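Probable sulfate-binding lipoprotein SubI (Mycobacterium tuberculosis, PDB 6DDN) probably binds sulfate outside the cytoplasmic membrane and delivers it for transport into the cell. Local coordinates at residues 108-113 against 261-266; 166-171 against 231-236; 255-260 against 318-323. All blocks are in the same frame, centred on the assembly; numbering follows the deposited sequence.

Contact 1. Residues 108-113 against 261-266; sequences NFSVEP and IENPLA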
loop_
_atom_site.group_PDB
_atom_site.type_symbol
_atom_site.label_atom_id
_atom_site.label_comp_id
_atom_site.label_asym_id
_atom_site.label_seq_id
_atom_site.Cartn_x
_atom_site.Cartn_y
_atom_site.Cartn_z
ATOM N N ASN A 108 10.238 3.381 -0.182
ATOM C CA ASN A 108 9.056 2.834 -0.846
ATOM C C ASN A 108 7.964 2.772 0.215
ATOM O O ASN A 108 7.950 1.861 1.045
ATOM C CB ASN A 108 9.331 1.463 -1.449
ATOM C CG ASN A 108 8.072 0.785 -1.952
ATOM O OD1 ASN A 108 7.798 -0.368 -1.623
ATOM N ND2 ASN A 108 7.297 1.504 -2.753
ATOM N N PHE A 109 7.060 3.742 0.192
ATOM C CA PHE A 109 6.095 3.911 1.265
ATOM C C PHE A 109 4.684 3.618 0.774
ATOM O O PHE A 109 4.417 3.518 -0.425
ATOM C CB PHE A 109 6.196 5.323 1.851
ATOM C CG PHE A 109 7.466 5.559 2.614
ATOM C CD1 PHE A 109 8.052 4.529 3.333
ATOM C CD2 PHE A 109 8.084 6.798 2.602
ATOM C CE1 PHE A 109 9.226 4.732 4.037
ATOM C CE2 PHE A 109 9.259 7.008 3.305
ATOM C CZ PHE A 109 9.830 5.972 4.022
ATOM N N SER A 110 3.776 3.460 1.740
ATOM C CA SER A 110 2.397 3.112 1.416
ATOM C C SER A 110 1.696 4.242 0.677
ATOM O O SER A 110 0.944 3.996 -0.274
ATOM C CB SER A 110 1.636 2.762 2.694
ATOM O OG SER A 110 0.249 2.627 2.440
ATOM N N VAL A 111 1.927 5.484 1.095
ATOM C CA VAL A 111 1.201 6.632 0.569
ATOM C C VAL A 111 2.183 7.743 0.224
ATOM O O VAL A 111 3.255 7.864 0.825
ATOM C CB VAL A 111 0.140 7.134 1.571
ATOM C CG1 VAL A 111 -0.941 6.085 1.774
ATOM C CG2 VAL A 111 0.795 7.484 2.899
ATOM N N GLU A 112 1.800 8.563 -0.756
ATOM C CA GLU A 112 2.649 9.674 -1.180
ATOM C C GLU A 112 3.006 10.647 -0.057
ATOM O O GLU A 112 4.153 11.126 -0.046
ATOM C CB GLU A 112 1.975 10.417 -2.342
ATOM C CG GLU A 112 2.755 11.622 -2.860
ATOM C CD GLU A 112 2.385 12.910 -2.151
ATOM O OE1 GLU A 112 3.180 13.871 -2.210
ATOM O OE2 GLU A 112 1.304 12.959 -1.529
ATOM N N PRO A 113 2.105 11.005 0.874
ATOM C CA PRO A 113 2.516 11.885 1.986
ATOM C C PRO A 113 3.787 11.443 2.690
ATOM O O PRO A 113 4.586 12.292 3.108
ATOM C CB PRO A 113 1.311 11.826 2.929
ATOM C CG PRO A 113 0.161 11.571 2.042
ATOM C CD PRO A 113 0.643 10.800 0.858
ATOM N N ILE A 261 -4.974 1.908 -4.744
ATOM C CA ILE A 261 -3.779 2.074 -3.928
ATOM C C ILE A 261 -2.589 2.295 -4.851
ATOM O O ILE A 261 -2.373 1.528 -5.796
ATOM C CB ILE A 261 -3.558 0.853 -3.023
ATOM C CG1 ILE A 261 -4.754 0.666 -2.089
ATOM C CG2 ILE A 261 -2.260 0.992 -2.238
ATOM C CD1 ILE A 261 -4.559 -0.422 -1.052
ATOM N N GLU A 262 -1.823 3.353 -4.587
ATOM C CA GLU A 262 -0.633 3.684 -5.364
ATOM C C GLU A 262 0.533 3.855 -4.403
ATOM O O GLU A 262 0.526 4.774 -3.579
ATOM C CB GLU A 262 -0.842 4.955 -6.191
ATOM C CG GLU A 262 -2.021 4.891 -7.148
ATOM C CD GLU A 262 -2.068 6.078 -8.089
ATOM O OE1 GLU A 262 -1.793 5.896 -9.295
ATOM O OE2 GLU A 262 -2.373 7.195 -7.620
ATOM N N ASN A 263 1.530 2.978 -4.515
ATOM C CA ASN A 263 2.634 2.951 -3.568
ATOM C C ASN A 263 3.852 3.639 -4.165
ATOM O O ASN A 263 4.459 3.097 -5.102
ATOM C CB ASN A 263 2.966 1.512 -3.187
ATOM C CG ASN A 263 1.768 0.774 -2.624
ATOM O OD1 ASN A 263 1.325 -0.230 -3.182
ATOM N ND2 ASN A 263 1.234 1.271 -1.515
ATOM N N PRO A 264 4.250 4.805 -3.667
ATOM C CA PRO A 264 5.364 5.538 -4.277
ATOM C C PRO A 264 6.727 4.970 -3.903
ATOM O O PRO A 264 6.916 4.326 -2.868
ATOM C CB PRO A 264 5.197 6.955 -3.718
ATOM C CG PRO A 264 4.499 6.757 -2.414
ATOM C CD PRO A 264 3.588 5.578 -2.602
ATOM N N LEU A 265 7.691 5.244 -4.783
ATOM C CA LEU A 265 9.083 4.860 -4.603
ATOM C C LEU A 265 9.964 6.016 -5.049
ATOM O O LEU A 265 9.710 6.632 -6.087
ATOM C CB LEU A 265 9.429 3.598 -5.405
ATOM C CG LEU A 265 10.908 3.271 -5.628
ATOM C CD1 LEU A 265 11.491 2.523 -4.439
ATOM C CD2 LEU A 265 11.085 2.468 -6.909
ATOM N N ALA A 266 10.997 6.309 -4.264
ATOM C CA ALA A 266 11.893 7.410 -4.579
ATOM C C ALA A 266 13.289 7.090 -4.069
ATOM O O ALA A 266 13.458 6.352 -3.095
ATOM C CB ALA A 266 11.400 8.729 -3.975
#
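With its CG anti to the backbone N (chi1 171°), Asn-108 turns ND2 toward the facing backbone, and Asn-263, whose CG is anti to its carbonyl carbon (chi1 -56°), turns its own ND2 toward segment 108-113. Each ND2 thereby donates to a backbone carbonyl of the opposite segment. Asn-108 ND2 lies 2.8 Å from Pro-264 O, but well above the plane of that carbonyl (52°), so it does not use a lone pair. Phe-109 N reaches the same Pro-264 O at 3.1 Å from the opposite face, and the two donors hold the oxygen between them. Asn-263 ND2 meets Ser-110 O at 3.0 Å. The backbones pair only briefly: Asn-108 and Leu-265 form an antiparallel, non-hydrogen-bonded pair, their CA atoms 4.3 Å apart, and Asn-108 CB packs on Leu-265 CD1 at 3.8 Å. Beyond it the ring of Pro-264 fills the bend of 109-112. Its CD sits 3.1 Å from Phe-109 O, and its CG lies 3.6 Å from Val-111 O. Having no hydrogen, Pro-264 N cannot return a bond to Phe-109 O, and the two side-chain amides add bonds on either side of this place.

The Asn-108 amide is fixed at its other end by Trp-66 NE1, which bonds to OD1, and Trp-180 NE1 also donates to Ser-110 O. The contact joins the end of strand 106-108 to strand 257-267, with Phe-109 and Pro-264 both packing on Ile-115 of helix 113-120 and Asn-263 lying against Phe-138 of strand 138-147.

Contact 2. Residues 166-171 against 231-236; sequences EVITPS and DVLISY. With SO4 (sulfate ion), chain C.
Leu-233 and Ile-168 pair side by side in a parallel bridge, and the leucine can be followed past Ile-168 O. Its CB lies 4.0 Å from Ile-168 O, and CG keeps a similar separation from that oxygen. CG stands anti to the backbone N (chi1 155°), and the second torsion (chi2 76°) then swings CD1 over to the neighbouring strand: CD1 approaches Ile-168 O at 3.3 Å and ends 3.8 Å from Ile-168 CG2, the two side chains crossing at a slant.

The opposite face of the sheet carries the other bridge, Val-167 with Val-232. These valines lie side by side, CG2 of the first against CG1 of the second, while Val-167 CG1 touches Ile-234 CD1 at 3.5 Å. Ile-168 is held through both of its backbone polar atoms: its N donates to Val-232 O at 2.8 Å in the carbonyl plane, with a nearly straight N-H...O angle of 171°, and its O accepts from Ile-234 N at 3.0 Å. Where the strands begin, the Asp-231 carboxylate joins the backbone bonds. Its OD1 receives Glu-166 N at 2.9 Å on the anti side, and Asp-231 N returns a bond to Glu-166 O, to which Val-232 N adds a weak one.

At the far end Tyr-236, the N-cap residue of the following helix, donates from OH to O2 of a bound sulfate at 2.8 Å. Backbone N atoms of Ala-60, Ser-177 and Gly-218 bind the same anion. Strand 232-236 pairs in parallel with strand 167-168 and antiparallel with strand 138-147, and helix 218-227 covers the Ile-168 and Leu-233 face through Phe-225.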
loop_
_atom_site.group_PDB
_atom_site.type_symbol
_atom_site.label_atom_id
_atom_site.label_comp_id
_atom_site.label_asym_id
_atom_site.label_seq_id
_atom_site.Cartn_x
_atom_site.Cartn_y
_atom_site.Cartn_z
ATOM N N GLU A 166 -16.622 -7.094 13.794
ATOM C CA GLU A 166 -15.446 -6.320 14.162
ATOM C C GLU A 166 -14.533 -6.190 12.954
ATOM O O GLU A 166 -14.176 -7.192 12.326
ATOM C CB GLU A 166 -14.673 -6.953 15.320
ATOM C CG GLU A 166 -13.400 -6.175 15.637
ATOM C CD GLU A 166 -12.486 -6.879 16.616
ATOM O OE1 GLU A 166 -12.767 -8.043 16.975
ATOM O OE2 GLU A 166 -11.482 -6.259 17.027
ATOM N N VAL A 167 -14.154 -4.957 12.644
ATOM C CA VAL A 167 -13.265 -4.657 11.532
ATOM C C VAL A 167 -11.856 -4.485 12.075
ATOM O O VAL A 167 -11.646 -3.780 13.071
ATOM C CB VAL A 167 -13.723 -3.397 10.781
ATOM C CG1 VAL A 167 -12.651 -2.942 9.807
ATOM C CG2 VAL A 167 -15.039 -3.660 10.064
ATOM N N ILE A 168 -10.891 -5.137 11.433
ATOM C CA ILE A 168 -9.481 -4.971 11.751
ATOM C C ILE A 168 -8.881 -4.024 10.724
ATOM O O ILE A 168 -8.906 -4.304 9.519
ATOM C CB ILE A 168 -8.741 -6.316 11.764
ATOM C CG1 ILE A 168 -9.436 -7.295 12.710
ATOM C CG2 ILE A 168 -7.292 -6.121 12.175
ATOM C CD1 ILE A 168 -9.588 -6.774 14.122
ATOM N N THR A 169 -8.349 -2.894 11.197
ATOM C CA THR A 169 -7.695 -1.911 10.347
ATOM C C THR A 169 -6.694 -1.145 11.201
ATOM O O THR A 169 -6.981 -0.856 12.372
ATOM C CB THR A 169 -8.698 -0.946 9.699
ATOM O OG1 THR A 169 -7.998 0.036 8.926
ATOM C CG2 THR A 169 -9.548 -0.254 10.753
ATOM N N PRO A 170 -5.516 -0.819 10.661
ATOM C CA PRO A 170 -4.483 -0.175 11.485
ATOM C C PRO A 170 -4.775 1.283 11.811
ATOM O O PRO A 170 -5.844 1.810 11.484
ATOM C CB PRO A 170 -3.218 -0.311 10.627
ATOM C CG PRO A 170 -3.721 -0.415 9.238
ATOM C CD PRO A 170 -5.016 -1.167 9.322
ATOM N N SER A 171 -3.815 1.940 12.462
ATOM C CA SER A 171 -3.915 3.317 12.935
ATOM C C SER A 171 -3.388 4.279 11.876
ATOM O O SER A 171 -2.301 4.053 11.331
ATOM C CB SER A 171 -3.129 3.498 14.225
ATOM O OG SER A 171 -3.370 4.772 14.795
ATOM N N ASP A 231 -13.575 -10.018 12.383
ATOM C CA ASP A 231 -14.289 -10.774 11.361
ATOM C C ASP A 231 -13.893 -10.400 9.943
ATOM O O ASP A 231 -14.007 -11.234 9.039
ATOM C CB ASP A 231 -15.800 -10.581 11.523
ATOM C CG ASP A 231 -16.269 -10.861 12.933
ATOM O OD1 ASP A 231 -16.798 -9.933 13.582
ATOM O OD2 ASP A 231 -16.095 -12.007 13.395
ATOM N N VAL A 232 -13.434 -9.172 9.720
ATOM C CA VAL A 232 -12.999 -8.726 8.403
ATOM C C VAL A 232 -11.826 -7.774 8.587
ATOM O O VAL A 232 -11.878 -6.869 9.428
ATOM C CB VAL A 232 -14.140 -8.048 7.618
ATOM C CG1 VAL A 232 -14.862 -7.038 8.494
ATOM C CG2 VAL A 232 -13.607 -7.391 6.351
ATOM N N LEU A 233 -10.765 -7.991 7.820
ATOM C CA LEU A 233 -9.574 -7.155 7.856
ATOM C C LEU A 233 -9.486 -6.378 6.551
ATOM O O LEU A 233 -9.364 -6.975 5.474
ATOM C CB LEU A 233 -8.318 -8.004 8.066
ATOM C CG LEU A 233 -6.997 -7.419 7.558
ATOM C CD1 LEU A 233 -6.498 -6.333 8.496
ATOM C CD2 LEU A 233 -5.951 -8.508 7.384
ATOM N N ILE A 234 -9.562 -5.054 6.642
ATOM C CA ILE A 234 -9.344 -4.203 5.478
ATOM C C ILE A 234 -7.849 -4.135 5.210
ATOM O O ILE A 234 -7.062 -3.808 6.105
ATOM C CB ILE A 234 -9.938 -2.805 5.700
ATOM C CG1 ILE A 234 -11.238 -2.890 6.498
ATOM C CG2 ILE A 234 -10.195 -2.127 4.373
ATOM C CD1 ILE A 234 -11.963 -1.563 6.614
ATOM N N SER A 235 -7.448 -4.452 3.982
ATOM C CA SER A 235 -6.034 -4.638 3.687
ATOM C C SER A 235 -5.798 -4.432 2.199
ATOM O O SER A 235 -6.736 -4.272 1.415
ATOM C CB SER A 235 -5.567 -6.030 4.124
ATOM O OG SER A 235 -4.175 -6.189 3.921
ATOM N N TYR A 236 -4.521 -4.430 1.823
ATOM C CA TYR A 236 -4.159 -4.423 0.415
ATOM C C TYR A 236 -4.555 -5.744 -0.233
ATOM O O TYR A 236 -4.573 -6.797 0.408
ATOM C CB TYR A 236 -2.653 -4.218 0.221
ATOM C CG TYR A 236 -2.010 -3.088 0.997
ATOM C CD1 TYR A 236 -1.694 -3.231 2.341
ATOM C CD2 TYR A 236 -1.674 -1.896 0.370
ATOM C CE1 TYR A 236 -1.090 -2.207 3.045
ATOM C CE2 TYR A 236 -1.070 -0.866 1.065
ATOM C CZ TYR A 236 -0.780 -1.029 2.403
ATOM O OH TYR A 236 -0.177 -0.007 3.099
HETATM S S SO4 C . 1.565 0.157 6.171
HETATM O O1 SO4 C . 3.012 0.287 6.309
HETATM O O2 SO4 C . 1.264 -0.962 5.281
HETATM O O3 SO4 C . 0.961 -0.090 7.476
HETATM O O4 SO4 C . 1.020 1.391 5.614
#

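Contact 3. Residues 255-260 against 318-323; sequences PPQTFK and KLWTIA. With SO4 (sulfate ion), chain G; SO4 (sulfate ion), chain H.
Phe-259 and Trp-320 make the tight part of this contact, on one face of a parallel strand pair whose short axes cross at -37°. The Phe-259 ring lies under the backbone: Trp-320 O stands 3.5 Å above its plane, offset toward the rim, and Trp-320 CB touches Phe-259 CD1 at 3.5 Å. That carbonyl is also bonded to Lys-260 N at 2.6 Å. Thr-258 is held through both its backbone polar atoms, its N by Lys-318 O and its O by Trp-320 N at 2.8 Å.

At the more open end of the same face, Gln-257 carries CG anti to its carbonyl carbon (chi1 -55°), and its extended chain runs alongside the indole. With the amide turned about its last torsion, OE1 meets Trp-320 NE1 at 2.7 Å from the edge of the ring, only 13° out of its plane, which helps to orient both flat groups. A sulfate, probably from the crystallisation liquor, accepts Gln-257 N at 3.1 Å here.

The other face is looser. Leu-319 CG rests on Lys-260 CB at 3.7 Å, and the aliphatic chain of Lys-260 continues past Thr-321, with CD 3.8 Å from CG2. A second such sulfate lies beside Lys-318 and Leu-319, so close to Leu-319 N that its bond is doubtful.

The aromatic face is covered by helix 177-190, through Ala-184 on Phe-259 and Ala-187 on Trp-320. Strand 318-320 adds a strand alongside strand 257-267 in the mixed sheet, an arrangement in keeping with the alpha/beta architecture of type 2 periplasmic binding proteins.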
loop_
_atom_site.group_PDB
_atom_site.type_symbol
_atom_site.label_atom_id
_atom_site.label_comp_id
_atom_site.label_asym_id
_atom_site.label_seq_id
_atom_site.Cartn_x
_atom_site.Cartn_y
_atom_site.Cartn_z
ATOM N N PRO A 255 -14.942 -5.069 -2.309
ATOM C CA PRO A 255 -16.259 -4.451 -2.409
ATOM C C PRO A 255 -16.469 -3.884 -3.796
ATOM O O PRO A 255 -15.497 -3.570 -4.511
ATOM C CB PRO A 255 -16.211 -3.344 -1.344
ATOM C CG PRO A 255 -14.761 -3.061 -1.152
ATOM C CD PRO A 255 -14.072 -4.377 -1.343
ATOM N N PRO A 256 -17.726 -3.757 -4.236
ATOM C CA PRO A 256 -17.979 -3.224 -5.587
ATOM C C PRO A 256 -17.316 -1.880 -5.833
ATOM O O PRO A 256 -16.778 -1.649 -6.922
ATOM C CB PRO A 256 -19.509 -3.131 -5.638
ATOM C CG PRO A 256 -19.977 -4.157 -4.663
ATOM C CD PRO A 256 -18.970 -4.148 -3.552
ATOM N N GLN A 257 -17.334 -0.991 -4.847
ATOM C CA GLN A 257 -16.565 0.244 -4.890
ATOM C C GLN A 257 -15.353 0.091 -3.982
ATOM O O GLN A 257 -15.491 -0.282 -2.813
ATOM C CB GLN A 257 -17.405 1.444 -4.451
ATOM C CG GLN A 257 -18.697 1.631 -5.226
ATOM C CD GLN A 257 -19.293 3.013 -5.028
ATOM O OE1 GLN A 257 -18.627 4.024 -5.242
ATOM N NE2 GLN A 257 -20.553 3.060 -4.610
ATOM N N THR A 258 -14.170 0.362 -4.526
ATOM C CA THR A 258 -12.938 0.303 -3.758
ATOM C C THR A 258 -12.026 1.436 -4.208
ATOM O O THR A 258 -12.320 2.154 -5.169
ATOM C CB THR A 258 -12.238 -1.052 -3.909
ATOM O OG1 THR A 258 -11.208 -1.173 -2.920
ATOM C CG2 THR A 258 -11.620 -1.185 -5.289
ATOM N N PHE A 259 -10.911 1.594 -3.499
ATOM C CA PHE A 259 -9.974 2.679 -3.740
ATOM C C PHE A 259 -8.711 2.157 -4.409
ATOM O O PHE A 259 -8.255 1.045 -4.120
ATOM C CB PHE A 259 -9.608 3.393 -2.439
ATOM C CG PHE A 259 -9.313 4.851 -2.618
ATOM C CD1 PHE A 259 -10.339 5.780 -2.622
ATOM C CD2 PHE A 259 -8.012 5.292 -2.795
ATOM C CE1 PHE A 259 -10.076 7.122 -2.794
ATOM C CE2 PHE A 259 -7.740 6.634 -2.968
ATOM C CZ PHE A 259 -8.775 7.552 -2.966
ATOM N N LYS A 260 -8.146 2.969 -5.298
ATOM C CA LYS A 260 -6.923 2.606 -6.003
ATOM C C LYS A 260 -5.720 2.934 -5.131
ATOM O O LYS A 260 -5.474 4.104 -4.814
ATOM C CB LYS A 260 -6.839 3.340 -7.339
ATOM C CG LYS A 260 -5.635 2.951 -8.185
ATOM C CD LYS A 260 -5.275 4.055 -9.164
ATOM C CE LYS A 260 -4.483 3.513 -10.343
ATOM N NZ LYS A 260 -4.273 4.549 -11.396
ATOM N N LYS A 318 -16.310 0.231 -9.276
ATOM C CA LYS A 318 -15.872 1.621 -9.223
ATOM C C LYS A 318 -14.516 1.687 -8.540
ATOM O O LYS A 318 -14.390 1.297 -7.375
ATOM C CB LYS A 318 -16.887 2.489 -8.482
ATOM C CG LYS A 318 -16.482 3.945 -8.384
ATOM C CD LYS A 318 -16.308 4.546 -9.765
ATOM C CE LYS A 318 -16.035 6.034 -9.693
ATOM N NZ LYS A 318 -15.898 6.622 -11.053
ATOM N N LEU A 319 -13.512 2.181 -9.259
ATOM C CA LEU A 319 -12.161 2.349 -8.727
ATOM C C LEU A 319 -11.961 3.826 -8.404
ATOM O O LEU A 319 -11.717 4.642 -9.297
ATOM C CB LEU A 319 -11.118 1.847 -9.721
ATOM C CG LEU A 319 -9.684 1.794 -9.190
ATOM C CD1 LEU A 319 -9.588 0.833 -8.014
ATOM C CD2 LEU A 319 -8.704 1.404 -10.290
ATOM N N TRP A 320 -12.073 4.167 -7.125
ATOM C CA TRP A 320 -11.835 5.533 -6.682
ATOM C C TRP A 320 -10.339 5.796 -6.579
ATOM O O TRP A 320 -9.572 4.939 -6.134
ATOM C CB TRP A 320 -12.503 5.779 -5.330
ATOM C CG TRP A 320 -13.999 5.742 -5.376
ATOM C CD1 TRP A 320 -14.814 4.791 -4.832
ATOM C CD2 TRP A 320 -14.862 6.701 -5.998
ATOM N NE1 TRP A 320 -16.130 5.099 -5.078
ATOM C CE2 TRP A 320 -16.187 6.267 -5.792
ATOM C CE3 TRP A 320 -14.644 7.886 -6.708
ATOM C CZ2 TRP A 320 -17.287 6.974 -6.272
ATOM C CZ3 TRP A 320 -15.738 8.587 -7.183
ATOM C CH2 TRP A 320 -17.042 8.128 -6.963
ATOM N N THR A 321 -9.927 6.991 -6.995
ATOM C CA THR A 321 -8.533 7.401 -6.941
ATOM C C THR A 321 -8.394 8.666 -6.106
ATOM O O THR A 321 -9.358 9.407 -5.894
ATOM C CB THR A 321 -7.965 7.647 -8.346
ATOM O OG1 THR A 321 -8.588 8.801 -8.920
ATOM C CG2 THR A 321 -8.218 6.444 -9.239
ATOM N N ILE A 322 -7.167 8.909 -5.634
ATOM C CA ILE A 322 -6.899 10.114 -4.854
ATOM C C ILE A 322 -7.165 11.362 -5.685
ATOM O O ILE A 322 -7.490 12.423 -5.139
ATOM C CB ILE A 322 -5.457 10.088 -4.300
ATOM C CG1 ILE A 322 -5.381 10.827 -2.964
ATOM C CG2 ILE A 322 -4.471 10.698 -5.290
ATOM C CD1 ILE A 322 -6.080 10.110 -1.836
ATOM N N ALA A 323 -7.052 11.256 -7.012
ATOM C CA ALA A 323 -7.352 12.395 -7.871
ATOM C C ALA A 323 -8.844 12.699 -7.891
ATOM O O ALA A 323 -9.237 13.856 -8.080
ATOM C CB ALA A 323 -6.840 12.136 -9.287
HETATM S S SO4 G . -20.070 -0.712 -2.003
HETATM O O1 SO4 G . -18.698 -0.270 -2.206
HETATM O O2 SO4 G . -20.079 -1.743 -0.976
HETATM O O3 SO4 G . -20.897 0.409 -1.567
HETATM O O4 SO4 G . -20.587 -1.249 -3.258
HETATM S S SO4 H . -13.710 2.826 -12.745
HETATM O O1 SO4 H . -12.361 3.073 -13.256
HETATM O O2 SO4 H . -14.012 1.397 -12.843
HETATM O O3 SO4 H . -13.785 3.246 -11.346
HETATM O O4 SO4 H . -14.679 3.595 -13.526
#

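In the fold
Strand 257-267 links contacts 1 and 3: segments 255-260 and 261-266 follow directly in sequence, yet the centres are about 17 Å apart, and the two contacts have no other touch. Contacts 1 and 2 have centres about 20 Å apart but meet through Tyr-236, whose OH lies 2.7 Å from Ser-110 OG, a probable hydrogen bond, and whose CD2 packs 3.5 Å from Ile-261 CD1. Since the sulfate held by Tyr-236 also lies about 3 Å from the side chain of Ser-110, both contacts border one anion pocket, consistent with the substrate site. Contact 3 shares the sheet but keeps about 7 Å between its nearest atoms and those of contact 2.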